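Local coordinates for protein methionine gamma-lyase (Trichomonas vaginalis, PDB 1E5E) that belongs to the Cys/Met metabolism family of PLP-dependent enzymes and assembles from four copies of the chain, at residues E4-T7 and P8-C12; F35-N39 and C40-G44; C113-A116 and L117-A121; G138-K141 and K142-P146; I262-K265 and A266-E269. All coordinates share one frame; numbering follows the deposited sequence. Where two conformers were deposited one is given.

Interaction 1. Residues E4-T7 and P8-C12; sequences ERMT and PATAC
Thr7 and Thr10 approach each other obliquely at the start of helix 8-14, where OG1 of Thr7 accepts a hydrogen bond from Thr10 N at 3.2 Å. In Thr7, chi1 of 62° sets OG1 between the backbone N and the carbonyl carbon, which turns it to that amide. The same N-H also leans on Thr7 O at 3.0 Å, which it meets from well above the carbonyl plane, whereas Ala11 N reaches that oxygen at 2.8 Å in line with the C=O bond. This is an N-cap: Thr7 precedes the first turn, Pro8 opens it, and the threonine hydroxyl takes up an amide of the first turn, which lacks the i-4 carbonyl of a regular helix. Met6 meets Thr10 and Ala11. Its extended chain (chi1 178°, CG anti to the backbone N) carries SD to 3.5 Å from Ala11 CA, and the bend at chi3 then turns only CE. Met6 CG meets Thr10 CG2 at 3.8 Å, the two side chains crossing at about a right angle. Glu383 of the second subunit bonds through OE1 to the hydroxyls of both threonines, and Met6 and Ala11 also rest on Phe73 of helix 62-75.

Interaction 2. Residues F35-N39 and C40-G44; sequences FVFDN and CQQGG
An N-cap opens helix 40-47, with Asn39 as the capping residue and Gln42 answering it from the first turn. With chi1 at 56°, Asn39 folds its amide back over the helix start, and OD1 accepts from Gln42 N at 2.9 Å in a nearly straight bond (166°). The first helical backbone bond follows from Gly43 N to Asn39 O at 3.3 Å. The Gln42 side chain, extended all the way from the backbone, reaches back past the cap to Asp38 and grips that residue twice. Gln42 OE1 accepts from Asp38 N at 2.9 Å, the donor standing above the carbonyl plane, while NE2 donates a hydrogen bond to Asp38 OD2 at 3.1 Å. Because OE1 and NE2 are both bonded, the rotation of the amide is fixed. Phe37 lays one ring face against the backbone of Gly43. The CA of Gly43 sits 3.3 Å from the centre of the Phe37 ring and only 3° off its normal, a close CH-pi contact that the absence of a side chain on Gly43 permits. Across the subunit boundary, Asp328 of the third subunit bonds Cys40 N, and Leu335 of that subunit packs on Phe37. Phe37 also touches Ile55 in a later loop, and Arg46 and Phe47 farther along helix 40-47.

Interaction 3. Residues C113-A116 and L117-A121; sequences CTHA and LFEHA
His115 and Glu119, one helical turn apart, are bridged by a water. The water lies 2.8 Å from His115 ND1 and donates to Glu119 OE1 at 2.7 Å. Both the water and OE1 lie in the plane of the imidazole at its edge, with OE1 3.4 Å from His115 CE1. The carboxylate is steeply inclined to the ring, the planes 75° apart, and the extended Glu119 chain brings it there. The backbone supplies regular i to i+4 bonds, among them Phe118 N to Thr114 O at 2.9 Å and Glu119 N to His115 O at 2.8 Å.

The apolar part is a CH-pi contact. Thr114 and Phe118 run side by side in the same direction, and the Thr114 methyl CG2 lies over one face of the Phe118 ring, 3.9 Å from its centre and displaced toward the rim. With chi1 at -45°, CG2 of Thr114 stands anti to the backbone N, which sets the methyl over the ring. Beyond these pairs, His115 stacks on Phe131, Phe118 meets Tyr152 edge-to-face, and Asp239 of the third subunit packs on Ala116 and Leu117. Helix 112-124 is the connecting helix of a beta-alpha-beta unit between strands 103-107 and 128-132, and the side chain of Thr114 lies about 4 Å from the bound N-(hydroxy{3-hydroxy-2-methyl-5-[(phosphonooxy)methyl]pyridin-4-yl}methyl)norvaline.

Interaction 4. Residues G138-K141 and K142-P146; sequences GEVK and KHMKP
In the short helix 139-143, His143 turns its ring back onto the carbonyl of Glu139. ND1 donates to Glu139 O at 2.6 Å in a nearly straight bond (169°), and the oxygen lies close to the ring plane, so the imidazole is held edge-on to the backbone. The bond also indicates that ND1 carries a proton. The backbone N of His143 makes only a weak bond to the same oxygen; its better partner is Val140 O at 2.9 Å, approached from above the carbonyl plane. Lys142 N bonds Gly138 O at 3.0 Å, nearly in line with the C=O, as the first regular turn after the N-cap glycine.

On the flank of this turn, Glu139 bends at chi2 (-58°) and brings its carboxylate between two partners. Toward His143 the side chains run alongside each other, OE1 3.3 Å from CE1 of His143, the carboxylate steeply inclined to the ring. Toward Lys142 the direct salt bridge from Glu139 OE2 to NZ is long, 4.0 Å, and a water mediates it more closely, donating to OE2 and accepting from NZ. The extended Lys142 chain passes alongside Gly138 O on its way there.

Packing is lighter. Val140 CG1 and Met144 SD meet obliquely at 4.0 Å; Val140 also lies on Ile132 of strand 128-132 and Met144 on Ile105 of strand 103-107. Met144 N bonds Lys141 O. This short surface helix links strand 128-132 to strand 148-154 of the large mixed sheet.

Interaction 5. Residues I262-K265 and A266-E269; sequences IRMK and AESE
Ser268 grips Met264 O twice within helix 260-279: its OG donates at 2.8 Å and its backbone N at 2.9 Å, from opposite faces of the carbonyl plane. The hydroxyl reaches that oxygen because chi1 (-71°) turns OG back alongside the backbone N. One residue earlier, Glu267 N bonds Arg263 O at 2.6 Å, almost in line with the C=O, and the extended Glu267 side chain then runs back along the helix, CG 3.1 Å from that same oxygen. Its carboxylate ends beside Arg263 and Met264, where OE1 lies 4.2 Å from Met264 SD. Arg263 NH1 and Glu267 OE2 stay 4.7 Å apart, and a water spans the gap, accepting from NH1 and lying 2.8 Å from OE2.

Around this shell, the bent Arg263 chain carries its guanidinium to Tyr210 O, Gly256 O and Thr259 OG1, which fix its place, and Ile262 of the second subunit packs on Arg263 and Ala266. The arginine charge would tend to favour the ionised form of Glu267, whereas burial of OE1 without a partner in the model would work the other way; the structure does not settle the balance.

How the interactions relate
All five are local contacts within or at the start of helices. Interactions 1 and 2 are side-chain N-caps, made by threonine and asparagine. Interactions 1 and 5 both touch the second subunit, and 2 and 3 both touch the third. Interaction 4 also opens a helix, but behind a glycine, and remains on the surface without touching another chain of the assembly. Interactions 3 and 5 lie within longer helices; 3 is the more buried, yet each places a water between a glutamate and a basic or imidazole side chain, as 4 does with lysine. Interactions 1 and 5 are neighbours, about 6 Å apart at nearest atoms, whereas 3 and 4 both flank strand 128-132.

Interaction 1. Residues E4-T7 and P8-C12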
loop_
_atom_site.group_PDB
_atom_site.type_symbol
_atom_site.label_atom_id
_atom_site.label_comp_id
_atom_site.label_asym_id
_atom_site.label_seq_id
_atom_site.Cartn_x
_atom_site.Cartn_y
_atom_site.Cartn_z
ATOM N N GLU A 4 -22.335 15.166 -27.064
ATOM C CA GLU A 4 -22.795 13.924 -26.390
ATOM C C GLU A 4 -21.905 13.513 -25.213
ATOM O O GLU A 4 -20.683 13.525 -25.278
ATOM C CB GLU A 4 -22.956 12.724 -27.310
ATOM C CG GLU A 4 -24.399 12.324 -27.554
ATOM C CD GLU A 4 -24.493 10.999 -28.301
ATOM O OE1 GLU A 4 -23.425 10.462 -28.692
ATOM O OE2 GLU A 4 -25.626 10.484 -28.503
ATOM N N ARG A 5 -22.583 13.017 -24.172
ATOM C CA ARG A 5 -21.930 12.706 -22.906
ATOM C C ARG A 5 -20.972 11.523 -23.017
ATOM O O ARG A 5 -21.308 10.493 -23.611
ATOM C CB ARG A 5 -23.012 12.457 -21.838
ATOM C CG ARG A 5 -22.543 12.423 -20.394
ATOM C CD ARG A 5 -23.666 12.110 -19.411
ATOM N NE ARG A 5 -23.229 12.061 -18.015
ATOM C CZ ARG A 5 -22.899 13.164 -17.335
ATOM N NH1 ARG A 5 -22.970 14.334 -17.973
ATOM N NH2 ARG A 5 -22.499 13.149 -16.060
ATOM N N MET A 6 -19.795 11.633 -22.419
ATOM C CA MET A 6 -18.817 10.541 -22.428
ATOM C C MET A 6 -19.536 9.265 -22.006
ATOM O O MET A 6 -20.275 9.331 -21.004
ATOM C CB MET A 6 -17.681 10.847 -21.445
ATOM C CG MET A 6 -16.661 9.670 -21.404
ATOM S SD MET A 6 -15.336 10.134 -20.269
ATOM C CE MET A 6 -14.307 11.128 -21.374
ATOM N N THR A 7 -19.430 8.153 -22.712
ATOM C CA THR A 7 -20.171 6.974 -22.230
ATOM C C THR A 7 -19.659 6.501 -20.875
ATOM O O THR A 7 -18.475 6.649 -20.508
ATOM C CB THR A 7 -19.990 5.775 -23.187
ATOM O OG1 THR A 7 -18.610 5.449 -23.195
ATOM C CG2 THR A 7 -20.471 6.084 -24.617
ATOM N N PRO A 8 -20.483 5.698 -20.194
ATOM C CA PRO A 8 -20.113 5.109 -18.907
ATOM C C PRO A 8 -18.924 4.191 -19.073
ATOM O O PRO A 8 -18.056 4.069 -18.185
ATOM C CB PRO A 8 -21.398 4.401 -18.444
ATOM C CG PRO A 8 -22.519 5.193 -19.079
ATOM C CD PRO A 8 -21.950 5.548 -20.446
ATOM N N ALA A 9 -18.814 3.476 -20.187
ATOM C CA ALA A 9 -17.713 2.563 -20.464
ATOM C C ALA A 9 -16.379 3.306 -20.577
ATOM O O ALA A 9 -15.402 2.781 -20.068
ATOM C CB ALA A 9 -17.919 1.754 -21.756
ATOM N N THR A 10 -16.392 4.556 -21.008
ATOM C CA THR A 10 -15.144 5.324 -21.074
ATOM C C THR A 10 -14.919 6.093 -19.787
ATOM O O THR A 10 -13.817 6.190 -19.254
ATOM C CB THR A 10 -15.186 6.270 -22.292
ATOM O OG1 THR A 10 -15.296 5.394 -23.447
ATOM C CG2 THR A 10 -13.987 7.190 -22.379
ATOM N N ALA A 11 -16.013 6.611 -19.243
ATOM C CA ALA A 11 -15.967 7.436 -18.078
ATOM C C ALA A 11 -15.483 6.697 -16.844
ATOM O O ALA A 11 -14.829 7.344 -16.013
ATOM C CB ALA A 11 -17.341 8.028 -17.787
ATOM N N CYS A 12 -15.724 5.417 -16.699
ATOM C CA CYS A 12 -15.212 4.773 -15.480
ATOM C C CYS A 12 -13.686 4.725 -15.483
ATOM O O CYS A 12 -13.106 4.624 -14.392
ATOM C CB CYS A 12 -15.834 3.396 -15.229
ATOM S SG CYS A 12 -15.456 2.252 -16.531
#

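Interaction 2. Residues F35-N39 and C40-G44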
loop_
_atom_site.group_PDB
_atom_site.type_symbol
_atom_site.label_atom_id
_atom_site.label_comp_id
_atom_site.label_asym_id
_atom_site.label_seq_id
_atom_site.Cartn_x
_atom_site.Cartn_y
_atom_site.Cartn_z
ATOM N N PHE A 35 -1.480 19.131 4.733
ATOM C CA PHE A 35 -1.043 19.886 3.569
ATOM C C PHE A 35 -0.392 21.177 4.002
ATOM O O PHE A 35 -0.852 21.898 4.899
ATOM C CB PHE A 35 -2.297 20.154 2.676
ATOM C CG PHE A 35 -2.799 18.838 2.139
ATOM C CD1 PHE A 35 -3.657 18.033 2.878
ATOM C CD2 PHE A 35 -2.388 18.412 0.889
ATOM C CE1 PHE A 35 -4.072 16.823 2.360
ATOM C CE2 PHE A 35 -2.831 17.195 0.375
ATOM C CZ PHE A 35 -3.678 16.367 1.120
ATOM N N VAL A 36 0.693 21.544 3.385
ATOM C CA VAL A 36 1.466 22.732 3.752
ATOM C C VAL A 36 0.958 23.995 3.109
ATOM O O VAL A 36 0.870 24.025 1.892
ATOM C CB VAL A 36 2.936 22.476 3.323
ATOM C CG1 VAL A 36 3.818 23.691 3.574
ATOM C CG2 VAL A 36 3.475 21.215 3.997
ATOM N N PHE A 37 0.733 25.034 3.882
ATOM C CA PHE A 37 0.286 26.298 3.310
ATOM C C PHE A 37 1.491 27.098 2.859
ATOM O O PHE A 37 2.496 27.122 3.561
ATOM C CB PHE A 37 -0.481 27.112 4.343
ATOM C CG PHE A 37 -1.706 26.422 4.873
ATOM C CD1 PHE A 37 -2.650 25.872 4.028
ATOM C CD2 PHE A 37 -1.858 26.284 6.238
ATOM C CE1 PHE A 37 -3.774 25.231 4.531
ATOM C CE2 PHE A 37 -3.003 25.668 6.752
ATOM C CZ PHE A 37 -3.958 25.146 5.891
ATOM N N ASP A 38 1.389 27.769 1.721
ATOM C CA ASP A 38 2.412 28.724 1.274
ATOM C C ASP A 38 2.574 29.879 2.259
ATOM O O ASP A 38 3.693 30.380 2.414
ATOM C CB ASP A 38 1.967 29.321 -0.075
ATOM C CG ASP A 38 2.005 28.206 -1.118
ATOM O OD1 ASP A 38 2.839 27.280 -1.010
ATOM O OD2 ASP A 38 1.190 28.257 -2.055
ATOM N N ASN A 39 1.498 30.300 2.911
ATOM C CA ASN A 39 1.592 31.394 3.882
ATOM C C ASN A 39 0.355 31.361 4.776
ATOM O O ASN A 39 -0.586 30.623 4.403
ATOM C CB ASN A 39 1.757 32.718 3.131
ATOM C CG ASN A 39 0.629 32.937 2.143
ATOM O OD1 ASN A 39 -0.513 33.096 2.560
ATOM N ND2 ASN A 39 0.934 32.881 0.877
ATOM N N CYS A 40 0.335 32.061 5.904
ATOM C CA CYS A 40 -0.824 32.014 6.780
ATOM C C CYS A 40 -2.114 32.489 6.156
ATOM O O CYS A 40 -3.183 31.963 6.509
ATOM C CB CYS A 40 -0.644 32.881 8.039
ATOM S SG CYS A 40 0.720 32.311 9.049
ATOM N N GLN A 41 -2.070 33.557 5.375
ATOM C CA GLN A 41 -3.288 34.079 4.755
ATOM C C GLN A 41 -3.987 32.969 3.966
ATOM O O GLN A 41 -5.198 32.804 4.103
ATOM C CB GLN A 41 -3.023 35.283 3.840
ATOM C CG GLN A 41 -4.292 35.937 3.288
ATOM C CD GLN A 41 -5.167 36.503 4.383
ATOM O OE1 GLN A 41 -4.717 37.224 5.294
ATOM N NE2 GLN A 41 -6.478 36.221 4.383
ATOM N N GLN A 42 -3.222 32.242 3.163
ATOM C CA GLN A 42 -3.758 31.134 2.379
ATOM C C GLN A 42 -4.403 30.070 3.289
ATOM O O GLN A 42 -5.567 29.684 3.110
ATOM C CB GLN A 42 -2.632 30.516 1.543
ATOM C CG GLN A 42 -3.046 29.332 0.697
ATOM C CD GLN A 42 -1.898 28.617 0.006
ATOM O OE1 GLN A 42 -1.264 27.738 0.597
ATOM N NE2 GLN A 42 -1.677 28.977 -1.260
ATOM N N GLY A 43 -3.711 29.699 4.373
ATOM C CA GLY A 43 -4.291 28.724 5.304
ATOM C C GLY A 43 -5.611 29.251 5.882
ATOM O O GLY A 43 -6.608 28.549 5.921
ATOM N N GLY A 44 -5.648 30.500 6.354
ATOM C CA GLY A 44 -6.843 31.110 6.948
ATOM C C GLY A 44 -7.966 31.176 5.906
ATOM O O GLY A 44 -9.124 30.892 6.194
#

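Interaction 3. Residues C113-A116 and L117-A121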
loop_
_atom_site.group_PDB
_atom_site.type_symbol
_atom_site.label_atom_id
_atom_site.label_comp_id
_atom_site.label_asym_id
_atom_site.label_seq_id
_atom_site.Cartn_x
_atom_site.Cartn_y
_atom_site.Cartn_z
ATOM N N CYS A 113 -27.844 -3.990 8.785
ATOM C CA CYS A 113 -27.270 -2.929 9.600
ATOM C C CYS A 113 -27.948 -1.605 9.374
ATOM O O CYS A 113 -28.072 -0.848 10.341
ATOM C CB CYS A 113 -25.715 -2.858 9.451
ATOM S SG CYS A 113 -24.885 -4.465 9.284
ATOM N N THR A 114 -28.420 -1.265 8.186
ATOM C CA THR A 114 -29.139 -0.011 8.031
ATOM C C THR A 114 -30.444 -0.003 8.842
ATOM O O THR A 114 -30.875 0.970 9.473
ATOM C CB THR A 114 -29.517 0.221 6.559
ATOM O OG1 THR A 114 -28.429 -0.060 5.690
ATOM C CG2 THR A 114 -29.983 1.661 6.398
ATOM N N HIS A 115 -31.136 -1.160 8.781
ATOM C CA HIS A 115 -32.403 -1.321 9.505
ATOM C C HIS A 115 -32.155 -1.125 11.007
ATOM O O HIS A 115 -32.895 -0.367 11.623
ATOM C CB HIS A 115 -32.973 -2.730 9.257
ATOM C CG HIS A 115 -34.411 -2.888 9.667
ATOM N ND1 HIS A 115 -34.808 -3.037 11.010
ATOM C CD2 HIS A 115 -35.507 -2.939 8.847
ATOM C CE1 HIS A 115 -36.132 -3.155 10.971
ATOM N NE2 HIS A 115 -36.564 -3.107 9.725
ATOM N N ALA A 116 -31.048 -1.694 11.495
ATOM C CA ALA A 116 -30.711 -1.486 12.917
ATOM C C ALA A 116 -30.366 -0.048 13.240
ATOM O O ALA A 116 -30.787 0.561 14.239
ATOM C CB ALA A 116 -29.556 -2.402 13.328
ATOM N N LEU A 117 -29.588 0.603 12.381
ATOM C CA LEU A 117 -29.226 2.012 12.544
ATOM C C LEU A 117 -30.521 2.845 12.741
ATOM O O LEU A 117 -30.695 3.656 13.653
ATOM C CB LEU A 117 -28.483 2.537 11.293
ATOM C CG LEU A 117 -28.308 4.045 11.153
ATOM C CD1 LEU A 117 -27.429 4.641 12.264
ATOM C CD2 LEU A 117 -27.727 4.447 9.788
ATOM N N PHE A 118 -31.442 2.618 11.806
ATOM C CA PHE A 118 -32.729 3.305 11.767
ATOM C C PHE A 118 -33.601 2.947 12.975
ATOM O O PHE A 118 -34.142 3.819 13.672
ATOM C CB PHE A 118 -33.404 3.047 10.421
ATOM C CG PHE A 118 -32.929 3.647 9.122
ATOM C CD1 PHE A 118 -31.763 4.404 9.088
ATOM C CD2 PHE A 118 -33.581 3.442 7.908
ATOM C CE1 PHE A 118 -31.331 4.956 7.905
ATOM C CE2 PHE A 118 -33.148 3.974 6.684
ATOM C CZ PHE A 118 -31.986 4.739 6.715
ATOM N N GLU A 119 -33.759 1.669 13.312
ATOM C CA GLU A 119 -34.691 1.230 14.328
ATOM C C GLU A 119 -34.205 1.535 15.742
ATOM O O GLU A 119 -35.009 1.920 16.565
ATOM C CB GLU A 119 -34.986 -0.274 14.193
ATOM C CG GLU A 119 -36.010 -0.774 15.200
ATOM C CD GLU A 119 -36.488 -2.179 14.907
ATOM O OE1 GLU A 119 -35.792 -3.052 14.363
ATOM O OE2 GLU A 119 -37.660 -2.467 15.224
ATOM N N HIS A 120 -32.903 1.391 15.977
ATOM C CA HIS A 120 -32.355 1.597 17.292
ATOM C C HIS A 120 -31.584 2.870 17.567
ATOM O O HIS A 120 -31.856 3.544 18.562
ATOM C CB HIS A 120 -31.503 0.363 17.678
ATOM C CG HIS A 120 -32.349 -0.881 17.634
ATOM N ND1 HIS A 120 -33.431 -1.009 18.488
ATOM C CD2 HIS A 120 -32.309 -2.010 16.897
ATOM C CE1 HIS A 120 -34.023 -2.170 18.278
ATOM N NE2 HIS A 120 -33.358 -2.792 17.317
ATOM N N ALA A 121 -30.646 3.264 16.721
ATOM C CA ALA A 121 -29.859 4.470 16.920
ATOM C C ALA A 121 -30.595 5.768 16.687
ATOM O O ALA A 121 -30.594 6.685 17.502
ATOM C CB ALA A 121 -28.585 4.405 16.047
HETATM O O HOH W 1 -33.317 -3.407 13.370
#

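Interaction 4. Residues G138-K141 and K142-P146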
loop_
_atom_site.group_PDB
_atom_site.type_symbol
_atom_site.label_atom_id
_atom_site.label_comp_id
_atom_site.label_asym_id
_atom_site.label_seq_id
_atom_site.Cartn_x
_atom_site.Cartn_y
_atom_site.Cartn_z
ATOM N N GLY A 138 -49.498 4.103 -2.533
ATOM C CA GLY A 138 -50.097 4.754 -1.390
ATOM C C GLY A 138 -49.362 4.709 -0.066
ATOM O O GLY A 138 -49.453 5.640 0.752
ATOM N N GLU A 139 -48.579 3.675 0.222
ATOM C CA GLU A 139 -47.953 3.619 1.545
ATOM C C GLU A 139 -47.096 4.828 1.877
ATOM O O GLU A 139 -47.158 5.264 3.032
ATOM C CB GLU A 139 -47.237 2.297 1.708
ATOM C CG GLU A 139 -48.157 1.087 1.759
ATOM C CD GLU A 139 -49.153 1.211 2.906
ATOM O OE1 GLU A 139 -48.759 1.001 4.068
ATOM O OE2 GLU A 139 -50.311 1.576 2.594
ATOM N N VAL A 140 -46.372 5.408 0.938
ATOM C CA VAL A 140 -45.514 6.542 1.226
ATOM C C VAL A 140 -46.352 7.729 1.651
ATOM O O VAL A 140 -46.234 8.192 2.791
ATOM C CB VAL A 140 -44.610 6.926 0.037
ATOM C CG1 VAL A 140 -43.958 8.280 0.301
ATOM C CG2 VAL A 140 -43.550 5.862 -0.195
ATOM N N LYS A 141 -47.219 8.177 0.754
ATOM C CA LYS A 141 -48.072 9.308 1.048
ATOM C C LYS A 141 -48.867 9.128 2.338
ATOM O O LYS A 141 -48.967 10.070 3.138
ATOM C CB LYS A 141 -49.035 9.621 -0.096
ATOM C CG LYS A 141 -48.949 11.109 -0.436
ATOM C CD LYS A 141 -50.256 11.675 -0.979
ATOM C CE LYS A 141 -50.280 13.192 -0.823
ATOM N NZ LYS A 141 -49.811 13.585 0.546
ATOM N N LYS A 142 -49.368 7.924 2.631
ATOM C CA LYS A 142 -50.133 7.733 3.862
ATOM C C LYS A 142 -49.304 7.931 5.125
ATOM O O LYS A 142 -49.855 8.216 6.207
ATOM C CB LYS A 142 -50.775 6.343 3.892
ATOM C CG LYS A 142 -51.978 6.204 2.976
ATOM C CD LYS A 142 -52.397 4.749 2.758
ATOM C CE LYS A 142 -53.448 4.702 1.639
ATOM N NZ LYS A 142 -53.589 3.311 1.101
ATOM N N HIS A 143 -47.979 7.710 5.058
ATOM C CA HIS A 143 -47.204 7.843 6.283
ATOM C C HIS A 143 -46.528 9.179 6.438
ATOM O O HIS A 143 -45.836 9.381 7.434
ATOM C CB HIS A 143 -46.162 6.728 6.350
ATOM C CG HIS A 143 -46.857 5.422 6.572
ATOM N ND1 HIS A 143 -47.396 4.706 5.523
ATOM C CD2 HIS A 143 -47.066 4.726 7.709
ATOM C CE1 HIS A 143 -47.915 3.575 6.010
ATOM N NE2 HIS A 143 -47.740 3.593 7.316
ATOM N N MET A 144 -46.717 10.053 5.491
ATOM C CA MET A 144 -46.053 11.355 5.555
ATOM C C MET A 144 -46.609 12.199 6.669
ATOM O O MET A 144 -47.817 12.202 6.920
ATOM C CB MET A 144 -46.081 11.947 4.149
ATOM C CG MET A 144 -44.733 11.529 3.446
ATOM S SD MET A 144 -44.888 11.950 1.702
ATOM C CE MET A 144 -44.443 13.676 1.782
ATOM N N LYS A 145 -45.733 12.884 7.403
ATOM C CA LYS A 145 -46.107 13.722 8.536
ATOM C C LYS A 145 -45.478 15.071 8.308
ATOM O O LYS A 145 -44.596 15.258 7.472
ATOM C CB LYS A 145 -45.720 13.143 9.897
ATOM C CG LYS A 145 -46.210 11.730 10.124
ATOM C CD LYS A 145 -46.208 11.207 11.531
ATOM C CE LYS A 145 -44.817 10.932 12.097
ATOM N NZ LYS A 145 -44.950 10.260 13.432
ATOM N N PRO A 146 -45.897 16.076 9.061
ATOM C CA PRO A 146 -45.396 17.412 8.875
ATOM C C PRO A 146 -43.891 17.481 9.092
ATOM O O PRO A 146 -43.267 18.399 8.583
ATOM C CB PRO A 146 -46.216 18.268 9.820
ATOM C CG PRO A 146 -47.431 17.445 10.111
ATOM C CD PRO A 146 -46.945 16.017 10.113
HETATM O O HOH W 2 -51.435 1.728 0.297
#

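Interaction 5. Residues I262-K265 and A266-E269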
loop_
_atom_site.group_PDB
_atom_site.type_symbol
_atom_site.label_atom_id
_atom_site.label_comp_id
_atom_site.label_asym_id
_atom_site.label_seq_id
_atom_site.Cartn_x
_atom_site.Cartn_y
_atom_site.Cartn_z
ATOM N N ILE A 262 -16.937 -3.506 -17.552
ATOM C CA ILE A 262 -16.807 -4.865 -18.079
ATOM C C ILE A 262 -17.135 -5.924 -17.046
ATOM O O ILE A 262 -17.546 -7.004 -17.450
ATOM C CB ILE A 262 -15.422 -5.161 -18.710
ATOM C CG1 ILE A 262 -14.303 -4.906 -17.691
ATOM C CG2 ILE A 262 -15.245 -4.299 -19.954
ATOM C CD1 ILE A 262 -12.937 -5.368 -18.185
ATOM N N ARG A 263 -16.980 -5.663 -15.782
ATOM C CA ARG A 263 -17.339 -6.578 -14.704
ATOM C C ARG A 263 -18.867 -6.666 -14.539
ATOM O O ARG A 263 -19.461 -7.762 -14.517
ATOM C CB ARG A 263 -16.750 -6.077 -13.358
ATOM C CG ARG A 263 -15.270 -6.350 -13.206
ATOM C CD ARG A 263 -14.709 -6.035 -11.827
ATOM N NE ARG A 263 -14.639 -4.618 -11.471
ATOM C CZ ARG A 263 -15.537 -3.983 -10.734
ATOM N NH1 ARG A 263 -16.613 -4.630 -10.267
ATOM N NH2 ARG A 263 -15.333 -2.702 -10.434
ATOM N N MET A 264 -19.544 -5.532 -14.534
ATOM C CA MET A 264 -21.005 -5.537 -14.392
ATOM C C MET A 264 -21.661 -6.304 -15.559
ATOM O O MET A 264 -22.620 -7.038 -15.328
ATOM C CB MET A 264 -21.663 -4.158 -14.304
ATOM C CG MET A 264 -21.320 -3.352 -13.060
ATOM S SD MET A 264 -21.473 -4.290 -11.518
ATOM C CE MET A 264 -23.214 -4.651 -11.408
ATOM N N LYS A 265 -21.184 -6.097 -16.766
ATOM C CA LYS A 265 -21.700 -6.786 -17.926
ATOM C C LYS A 265 -21.457 -8.282 -17.797
ATOM O O LYS A 265 -22.393 -9.040 -17.954
ATOM C CB LYS A 265 -21.074 -6.351 -19.266
ATOM C CG LYS A 265 -21.390 -4.886 -19.516
ATOM C CD LYS A 265 -20.865 -4.383 -20.863
ATOM C CE LYS A 265 -21.756 -3.211 -21.284
ATOM N NZ LYS A 265 -21.257 -2.591 -22.556
ATOM N N ALA A 266 -20.200 -8.640 -17.550
ATOM C CA ALA A 266 -19.877 -10.059 -17.397
ATOM C C ALA A 266 -20.642 -10.671 -16.233
ATOM O O ALA A 266 -21.138 -11.794 -16.406
ATOM C CB ALA A 266 -18.376 -10.212 -17.167
ATOM N N GLU A 267 -20.779 -9.954 -15.104
ATOM C CA GLU A 267 -21.517 -10.542 -13.987
ATOM C C GLU A 267 -23.011 -10.682 -14.237
ATOM O O GLU A 267 -23.626 -11.654 -13.746
ATOM C CB GLU A 267 -21.246 -9.733 -12.686
ATOM C CG GLU A 267 -19.784 -9.893 -12.277
ATOM C CD GLU A 267 -19.185 -8.934 -11.294
ATOM O OE1 GLU A 267 -19.901 -8.068 -10.755
ATOM O OE2 GLU A 267 -17.936 -9.027 -11.040
ATOM N N SER A 268 -23.658 -9.747 -14.899
ATOM C CA SER A 268 -25.074 -9.765 -15.252
ATOM C C SER A 268 -25.389 -10.924 -16.209
ATOM O O SER A 268 -26.347 -11.697 -16.041
ATOM C CB SER A 268 -25.430 -8.413 -15.904
ATOM O OG SER A 268 -25.403 -7.383 -14.856
ATOM N N GLU A 269 -24.529 -11.107 -17.214
ATOM C CA GLU A 269 -24.655 -12.156 -18.194
ATOM C C GLU A 269 -24.545 -13.525 -17.508
ATOM O O GLU A 269 -25.431 -14.352 -17.737
ATOM C CB GLU A 269 -23.605 -12.100 -19.302
ATOM C CG GLU A 269 -23.740 -10.894 -20.180
ATOM C CD GLU A 269 -22.509 -10.495 -20.975
ATOM O OE1 GLU A 269 -22.634 -9.562 -21.813
ATOM O OE2 GLU A 269 -21.372 -10.960 -20.711
HETATM O O HOH W 3 -16.677 -7.284 -9.221
#